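Side-chain contacts in GGDEF family protein (PDB 5GZS), which is a diguanylate cyclase whose periplasmic portion, described here, binds arginine and probably senses it to control cyclic di-GMP synthesis: residues L437-E440 with Q441-T445; Q200-Q203 with L204-K208. All blocks are in the same frame, centred on the assembly; numbering follows the deposited sequence.

Contact 1: residues L437-E440 with Q441-T445; sequences LNTE and QIIHT
Asn438 and Gln441 meet side chain to side chain at the start of the short helix 439-445, with Asn438 at the N-cap position just ahead of the first turn. The two side chains cross at about a right angle, and their amide planes are turned 64° apart. Asn438 ND2 comes 3.5 Å from Gln441 OE1 and lies 3.7 Å from Gln441 CB, so the asparagine amide rests against the root of the glutamine as well as facing its end. Both residues have CG anti to their own backbone N (chi1 -162° for Asn438), which swings the asparagine amide forward over the first turn; its OD1 stops 3.7 Å from Gln441 N. Gln441 then runs on extended, and its side chain packs on Met404 of the second subunit.

On another side of the turn, the side chains of Ile442 and Ile443 lie beside the carbonyls of the preceding turn. Thr439 O, next to the Ile443 side chain, accepts the hydrogen bond of Ile443 N at 2.9 Å. Ile442 has Asn438 O beside its CD1 and packs on Asp251 and Gln255 of helix 248-259. His444 N bonds to Glu440 O. One turn on, Gln441 O is gripped twice, by the backbone N of Thr445 and by Thr445 OG1 at 2.8 Å, the two donors coming from opposite faces of the carbonyl plane.

Chemically this is a helix start held by its main chain: the defined hydrogen bonds joining 437-440 to 441-445 are backbone ones, while the polar side chains touch more loosely. The Thr445 hydroxyl is taken up by the Gln441 carbonyl one turn back, and Gln441 adds a side-chain contact to the subunit interface.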
ATOM      1  N   LEU A 437      -8.412  -3.437 -19.174  1.00 43.90           N
ATOM      2  CA  LEU A 437      -8.687  -2.031 -19.318  1.00 52.79           C
ATOM      3  C   LEU A 437      -7.648  -1.182 -18.630  1.00 52.48           C
ATOM      4  O   LEU A 437      -6.924  -1.665 -17.785  1.00 54.96           O
ATOM      5  CB  LEU A 437     -10.072  -1.681 -18.791  1.00 59.33           C
ATOM      6  CG  LEU A 437     -11.338  -2.094 -19.544  1.00 56.34           C
ATOM      7  CD1 LEU A 437     -12.544  -1.874 -18.675  1.00 57.86           C
ATOM      8  CD2 LEU A 437     -11.512  -1.400 -20.874  1.00 49.25           C
ATOM      9  N   ASN A 438      -7.582   0.085 -19.017  1.00 50.20           N
ATOM     10  CA  ASN A 438      -6.811   1.075 -18.308  1.00 57.80           C
ATOM     11  C   ASN A 438      -7.711   1.846 -17.381  1.00 57.38           C
ATOM     12  O   ASN A 438      -8.264   2.863 -17.730  1.00 49.14           O
ATOM     13  CB  ASN A 438      -6.095   2.022 -19.258  1.00 64.02           C
ATOM     14  CG  ASN A 438      -4.964   2.772 -18.596  1.00 62.86           C
ATOM     15  OD1 ASN A 438      -4.672   2.579 -17.440  1.00 63.99           O
ATOM     16  ND2 ASN A 438      -4.342   3.644 -19.333  1.00 65.02           N
ATOM     17  N   THR A 439      -7.830   1.307 -16.183  1.00 61.60           N
ATOM     18  CA  THR A 439      -8.761   1.784 -15.197  1.00 64.74           C
ATOM     19  C   THR A 439      -8.249   3.032 -14.566  1.00 77.23           C
ATOM     20  O   THR A 439      -8.977   3.961 -14.330  1.00 71.15           O
ATOM     21  CB  THR A 439      -9.043   0.717 -14.110  1.00 70.33           C
ATOM     22  OG1 THR A 439      -8.055   0.786 -13.075  1.00 79.69           O
ATOM     23  CG2 THR A 439      -9.055  -0.665 -14.711  1.00 64.16           C
ATOM     24  N   GLU A 440      -6.970   3.038 -14.294  1.00 83.54           N
ATOM     25  CA  GLU A 440      -6.348   4.209 -13.749  1.00 75.06           C
ATOM     26  C   GLU A 440      -6.679   5.426 -14.567  1.00 68.07           C
ATOM     27  O   GLU A 440      -7.041   6.437 -14.003  1.00 57.75           O
ATOM     28  CB  GLU A 440      -4.850   3.997 -13.654  1.00 75.35           C
ATOM     29  CG  GLU A 440      -4.470   2.772 -12.842  1.00 81.10           C
ATOM     30  CD  GLU A 440      -3.316   3.020 -11.896  1.00 87.08           C
ATOM     31  OE1 GLU A 440      -2.668   4.079 -12.004  1.00 89.16           O
ATOM     32  OE2 GLU A 440      -3.053   2.147 -11.045  1.00 82.45           O
ATOM     33  N   GLN A 441      -6.599   5.350 -15.886  1.00 67.81           N
ATOM     34  CA  GLN A 441      -6.951   6.506 -16.704  1.00 62.92           C
ATOM     35  C   GLN A 441      -8.387   6.989 -16.490  1.00 62.21           C
ATOM     36  O   GLN A 441      -8.653   8.175 -16.412  1.00 66.52           O
ATOM     37  CB  GLN A 441      -6.672   6.249 -18.187  1.00 60.50           C
ATOM     38  CG  GLN A 441      -6.926   7.458 -19.079  1.00 69.49           C
ATOM     39  CD  GLN A 441      -6.388   7.306 -20.486  1.00 78.00           C
ATOM     40  OE1 GLN A 441      -6.114   6.203 -20.947  1.00 80.50           O
ATOM     41  NE2 GLN A 441      -6.236   8.422 -21.175  1.00 81.07           N
ATOM     42  N   ILE A 442      -9.312   6.062 -16.371  1.00 53.15           N
ATOM     43  CA  ILE A 442     -10.708   6.404 -16.217  1.00 59.34           C
ATOM     44  C   ILE A 442     -10.905   7.066 -14.877  1.00 62.05           C
ATOM     45  O   ILE A 442     -11.613   8.082 -14.732  1.00 64.43           O
ATOM     46  CB  ILE A 442     -11.572   5.138 -16.311  1.00 59.38           C
ATOM     47  CG1 ILE A 442     -11.618   4.616 -17.732  1.00 48.50           C
ATOM     48  CG2 ILE A 442     -12.994   5.405 -15.880  1.00 54.26           C
ATOM     49  CD1 ILE A 442     -11.892   3.143 -17.811  1.00 39.95           C
ATOM     50  N   ILE A 443     -10.265   6.488 -13.884  1.00 62.83           N
ATOM     51  CA  ILE A 443     -10.442   6.984 -12.556  1.00 65.49           C
ATOM     52  C   ILE A 443      -9.926   8.386 -12.540  1.00101.21           C
ATOM     53  O   ILE A 443     -10.546   9.249 -11.967  1.00107.60           O
ATOM     54  CB  ILE A 443      -9.724   6.144 -11.512  1.00 61.87           C
ATOM     55  CG1 ILE A 443     -10.374   4.788 -11.426  1.00 60.01           C
ATOM     56  CG2 ILE A 443      -9.804   6.812 -10.163  1.00 73.56           C
ATOM     57  CD1 ILE A 443      -9.699   3.892 -10.439  1.00 62.82           C
ATOM     58  N   HIS A 444      -8.755   8.597 -13.101  1.00 90.73           N
ATOM     59  CA  HIS A 444      -8.214   9.911 -13.053  1.00 81.34           C
ATOM     60  C   HIS A 444      -9.253  10.833 -13.583  1.00 82.63           C
ATOM     61  O   HIS A 444      -9.699  11.719 -12.880  1.00 87.45           O
ATOM     62  CB  HIS A 444      -6.967  10.057 -13.884  1.00 70.85           C
ATOM     63  CG  HIS A 444      -6.467  11.459 -13.914  1.00 74.10           C
ATOM     64  ND1 HIS A 444      -6.821  12.380 -12.957  1.00 75.59           N
ATOM     65  CD2 HIS A 444      -5.672  12.110 -14.787  1.00 74.56           C
ATOM     66  CE1 HIS A 444      -6.255  13.537 -13.233  1.00 76.50           C
ATOM     67  NE2 HIS A 444      -5.558  13.403 -14.341  1.00 79.07           N
ATOM     68  N   THR A 445      -9.628  10.602 -14.833  1.00 85.33           N
ATOM     69  CA  THR A 445     -10.551  11.442 -15.580  1.00 82.24           C
ATOM     70  C   THR A 445     -11.635  12.015 -14.731  1.00 83.81           C
ATOM     71  O   THR A 445     -12.153  13.060 -15.022  1.00 87.88           O
ATOM     72  CB  THR A 445     -11.195  10.658 -16.731  1.00 66.67           C
ATOM     73  OG1 THR A 445     -10.177  10.227 -17.629  1.00 70.79           O
ATOM     74  CG2 THR A 445     -12.153  11.513 -17.492  1.00 63.19           C
TER

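Contact 2: residues Q200-Q203 with L204-K208; sequences QKYQ and LDIRK
Leu204, Asp205 and Arg207 donate their backbone N-H groups to the carbonyls of Gln200, Lys201 and Gln203 in the regular i to i+4 ladder of an alpha-helix, while the bond from Ile206 N to Tyr202 O is weak at 3.4 Å. Lys201 bends at chi2 and chi4 to bring NZ back to Asp205, where it sits 2.7 Å from both OD1 and OD2 and engages the syn lone pair of each oxygen: a bidentate salt bridge along the helix surface.

Gln203 and Arg207 lie side by side and point the same way. Arg207 NH1 reaches a lone pair of Gln203 OE1 in the amide plane at 2.8 Å, although the bond is bent (134°) and the two flat groups are turned 47° apart. Gln203 CG is wedged between its backbone N and carbonyl carbon (chi1 59°), folding the amide back so that NE2 also bonds to Gln200 O, 3.1 Å away. Tyr80 OH holds OE1 as well, so both ends of this buried amide are engaged.

Tyr202 CE1 meets Ile206 CD1 obliquely at 3.6 Å. Beyond them, Tyr202 packs on helix 15-28 and hydrogen-bonds Asp13 and Lys145 through OH, while Ile206 and Arg207 lean on Leu148 of helix 144-149, seating helix 189-218 against the arginine-binding part of the chain.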
ATOM      1  N   GLN A 200       1.257  -1.285 -29.127  1.00 29.96           N
ATOM      2  CA  GLN A 200       0.095  -1.342 -28.224  1.00 30.74           C
ATOM      3  C   GLN A 200      -1.108  -1.946 -28.946  1.00 24.26           C
ATOM      4  O   GLN A 200      -1.761  -2.858 -28.447  1.00 24.16           O
ATOM      5  CB  GLN A 200      -0.239   0.047 -27.708  1.00 36.91           C
ATOM      6  CG  GLN A 200      -1.575   0.164 -27.065  1.00 39.88           C
ATOM      7  CD  GLN A 200      -1.480   0.182 -25.572  1.00 55.68           C
ATOM      8  OE1 GLN A 200      -1.017  -0.775 -24.946  1.00 53.08           O
ATOM      9  NE2 GLN A 200      -1.884   1.305 -24.979  1.00 69.15           N
ATOM     10  N   LYS A 201      -1.350  -1.453 -30.154  1.00 25.99           N
ATOM     11  CA  LYS A 201      -2.415  -1.928 -31.010  1.00 28.07           C
ATOM     12  C   LYS A 201      -2.214  -3.406 -31.289  1.00 30.10           C
ATOM     13  O   LYS A 201      -3.169  -4.192 -31.304  1.00 25.00           O
ATOM     14  CB  LYS A 201      -2.439  -1.104 -32.321  1.00 29.64           C
ATOM     15  CG  LYS A 201      -3.445  -1.556 -33.393  1.00 29.48           C
ATOM     16  CD  LYS A 201      -4.853  -1.706 -32.804  1.00 33.38           C
ATOM     17  CE  LYS A 201      -5.943  -1.801 -33.875  1.00 35.45           C
ATOM     18  NZ  LYS A 201      -6.962  -2.880 -33.636  1.00 24.97           N
ATOM     19  N   TYR A 202      -0.953  -3.784 -31.491  1.00 30.10           N
ATOM     20  CA  TYR A 202      -0.647  -5.128 -31.911  1.00 24.09           C
ATOM     21  C   TYR A 202      -0.978  -6.079 -30.803  1.00 24.47           C
ATOM     22  O   TYR A 202      -1.680  -7.040 -31.037  1.00 24.31           O
ATOM     23  CB  TYR A 202       0.809  -5.253 -32.324  1.00 26.52           C
ATOM     24  CG  TYR A 202       1.223  -6.649 -32.739  1.00 25.87           C
ATOM     25  CD1 TYR A 202       1.622  -7.591 -31.794  1.00 25.97           C
ATOM     26  CD2 TYR A 202       1.240  -7.020 -34.078  1.00 24.90           C
ATOM     27  CE1 TYR A 202       2.013  -8.864 -32.169  1.00 27.86           C
ATOM     28  CE2 TYR A 202       1.628  -8.304 -34.463  1.00 25.45           C
ATOM     29  CZ  TYR A 202       2.018  -9.209 -33.504  1.00 32.56           C
ATOM     30  OH  TYR A 202       2.414 -10.460 -33.884  1.00 40.40           O
ATOM     31  N   GLN A 203      -0.505  -5.816 -29.580  1.00 33.05           N
ATOM     32  CA  GLN A 203      -0.726  -6.787 -28.499  1.00 24.62           C
ATOM     33  C   GLN A 203      -2.143  -6.712 -27.922  1.00 24.11           C
ATOM     34  O   GLN A 203      -2.692  -7.722 -27.494  1.00 24.30           O
ATOM     35  CB  GLN A 203       0.340  -6.640 -27.399  1.00 25.57           C
ATOM     36  CG  GLN A 203       0.469  -5.294 -26.673  1.00 28.01           C
ATOM     37  CD  GLN A 203      -0.550  -5.116 -25.550  1.00 28.60           C
ATOM     38  OE1 GLN A 203      -0.637  -5.916 -24.615  1.00 26.01           O
ATOM     39  NE2 GLN A 203      -1.343  -4.067 -25.660  1.00 24.91           N
ATOM     40  N   LEU A 204      -2.755  -5.536 -27.926  1.00 30.33           N
ATOM     41  CA  LEU A 204      -4.113  -5.455 -27.410  1.00 30.98           C
ATOM     42  C   LEU A 204      -5.043  -6.280 -28.309  1.00 30.55           C
ATOM     43  O   LEU A 204      -5.984  -6.923 -27.821  1.00 25.48           O
ATOM     44  CB  LEU A 204      -4.609  -4.007 -27.314  1.00 28.21           C
ATOM     45  CG  LEU A 204      -5.895  -3.886 -26.488  1.00 28.39           C
ATOM     46  CD1 LEU A 204      -5.713  -4.690 -25.204  1.00 27.08           C
ATOM     47  CD2 LEU A 204      -6.257  -2.447 -26.169  1.00 22.78           C
ATOM     48  N   ASP A 205      -4.769  -6.280 -29.613  1.00 25.07           N
ATOM     49  CA  ASP A 205      -5.560  -7.067 -30.561  1.00 23.94           C
ATOM     50  C   ASP A 205      -5.478  -8.579 -30.322  1.00 24.47           C
ATOM     51  O   ASP A 205      -6.506  -9.273 -30.350  1.00 28.08           O
ATOM     52  CB  ASP A 205      -5.125  -6.750 -31.977  1.00 23.88           C
ATOM     53  CG  ASP A 205      -5.763  -5.489 -32.514  1.00 29.97           C
ATOM     54  OD1 ASP A 205      -6.499  -4.820 -31.769  1.00 31.78           O
ATOM     55  OD2 ASP A 205      -5.523  -5.161 -33.692  1.00 44.07           O
ATOM     56  N   ILE A 206      -4.276  -9.093 -30.084  1.00 23.29           N
ATOM     57  CA  ILE A 206      -4.092 -10.504 -29.730  1.00 36.84           C
ATOM     58  C   ILE A 206      -4.855 -10.859 -28.477  1.00 32.88           C
ATOM     59  O   ILE A 206      -5.503 -11.920 -28.403  1.00 27.65           O
ATOM     60  CB  ILE A 206      -2.609 -10.857 -29.489  1.00 50.16           C
ATOM     61  CG1 ILE A 206      -1.834 -10.841 -30.796  1.00 36.41           C
ATOM     62  CG2 ILE A 206      -2.447 -12.234 -28.765  1.00 27.17           C
ATOM     63  CD1 ILE A 206      -0.362 -11.126 -30.582  1.00 28.72           C
ATOM     64  N   ARG A 207      -4.763  -9.985 -27.477  1.00 30.97           N
ATOM     65  CA  ARG A 207      -5.494 -10.228 -26.222  1.00 48.17           C
ATOM     66  C   ARG A 207      -7.019 -10.101 -26.380  1.00 24.11           C
ATOM     67  O   ARG A 207      -7.741 -10.888 -25.806  1.00 26.49           O
ATOM     68  CB  ARG A 207      -4.973  -9.314 -25.136  1.00 24.99           C
ATOM     69  CG  ARG A 207      -3.610  -9.815 -24.688  1.00 28.42           C
ATOM     70  CD  ARG A 207      -2.813  -8.707 -24.034  1.00 36.76           C
ATOM     71  NE  ARG A 207      -3.302  -8.426 -22.695  1.00 30.10           N
ATOM     72  CZ  ARG A 207      -3.279  -7.228 -22.142  1.00 29.41           C
ATOM     73  NH1 ARG A 207      -2.776  -6.200 -22.804  1.00 36.84           N
ATOM     74  NH2 ARG A 207      -3.737  -7.071 -20.915  1.00 30.34           N
ATOM     75  N   LYS A 208      -7.496  -9.183 -27.211  1.00 23.52           N
ATOM     76  CA  LYS A 208      -8.923  -9.122 -27.494  1.00 23.05           C
ATOM     77  C   LYS A 208      -9.434 -10.399 -28.166  1.00 33.33           C
ATOM     78  O   LYS A 208     -10.506 -10.908 -27.854  1.00 35.95           O
ATOM     79  CB  LYS A 208      -9.235  -7.931 -28.389  1.00 25.85           C
ATOM     80  CG  LYS A 208      -9.274  -6.614 -27.649  1.00 28.97           C
ATOM     81  CD  LYS A 208      -9.318  -5.470 -28.641  1.00 36.42           C
ATOM     82  CE  LYS A 208      -9.611  -4.131 -27.967  1.00 21.83           C
ATOM     83  NZ  LYS A 208      -9.460  -3.095 -29.014  1.00 21.52           N
TER

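In the fold
Contacts 1 and 2 are both one-turn helix contacts, but on different helices, their centres 18 Å apart and their nearest atoms about 6 Å apart without touching. Contact 2 lies within the long helix 189-218 and is partly buried, with salt-bridged residues along one side and a buried amide and aliphatic groups facing the fold. Contact 1 opens the short helix 439-445 near the C-terminus and lies at the surface, beside helix 248-259 and the second subunit, which does not touch contact 2. Charged and amide side chains bond directly in contact 2, whereas backbone bonds carry contact 1. Met436, just before contact 1, packs on Arg207 and bridges the two neighbourhoods.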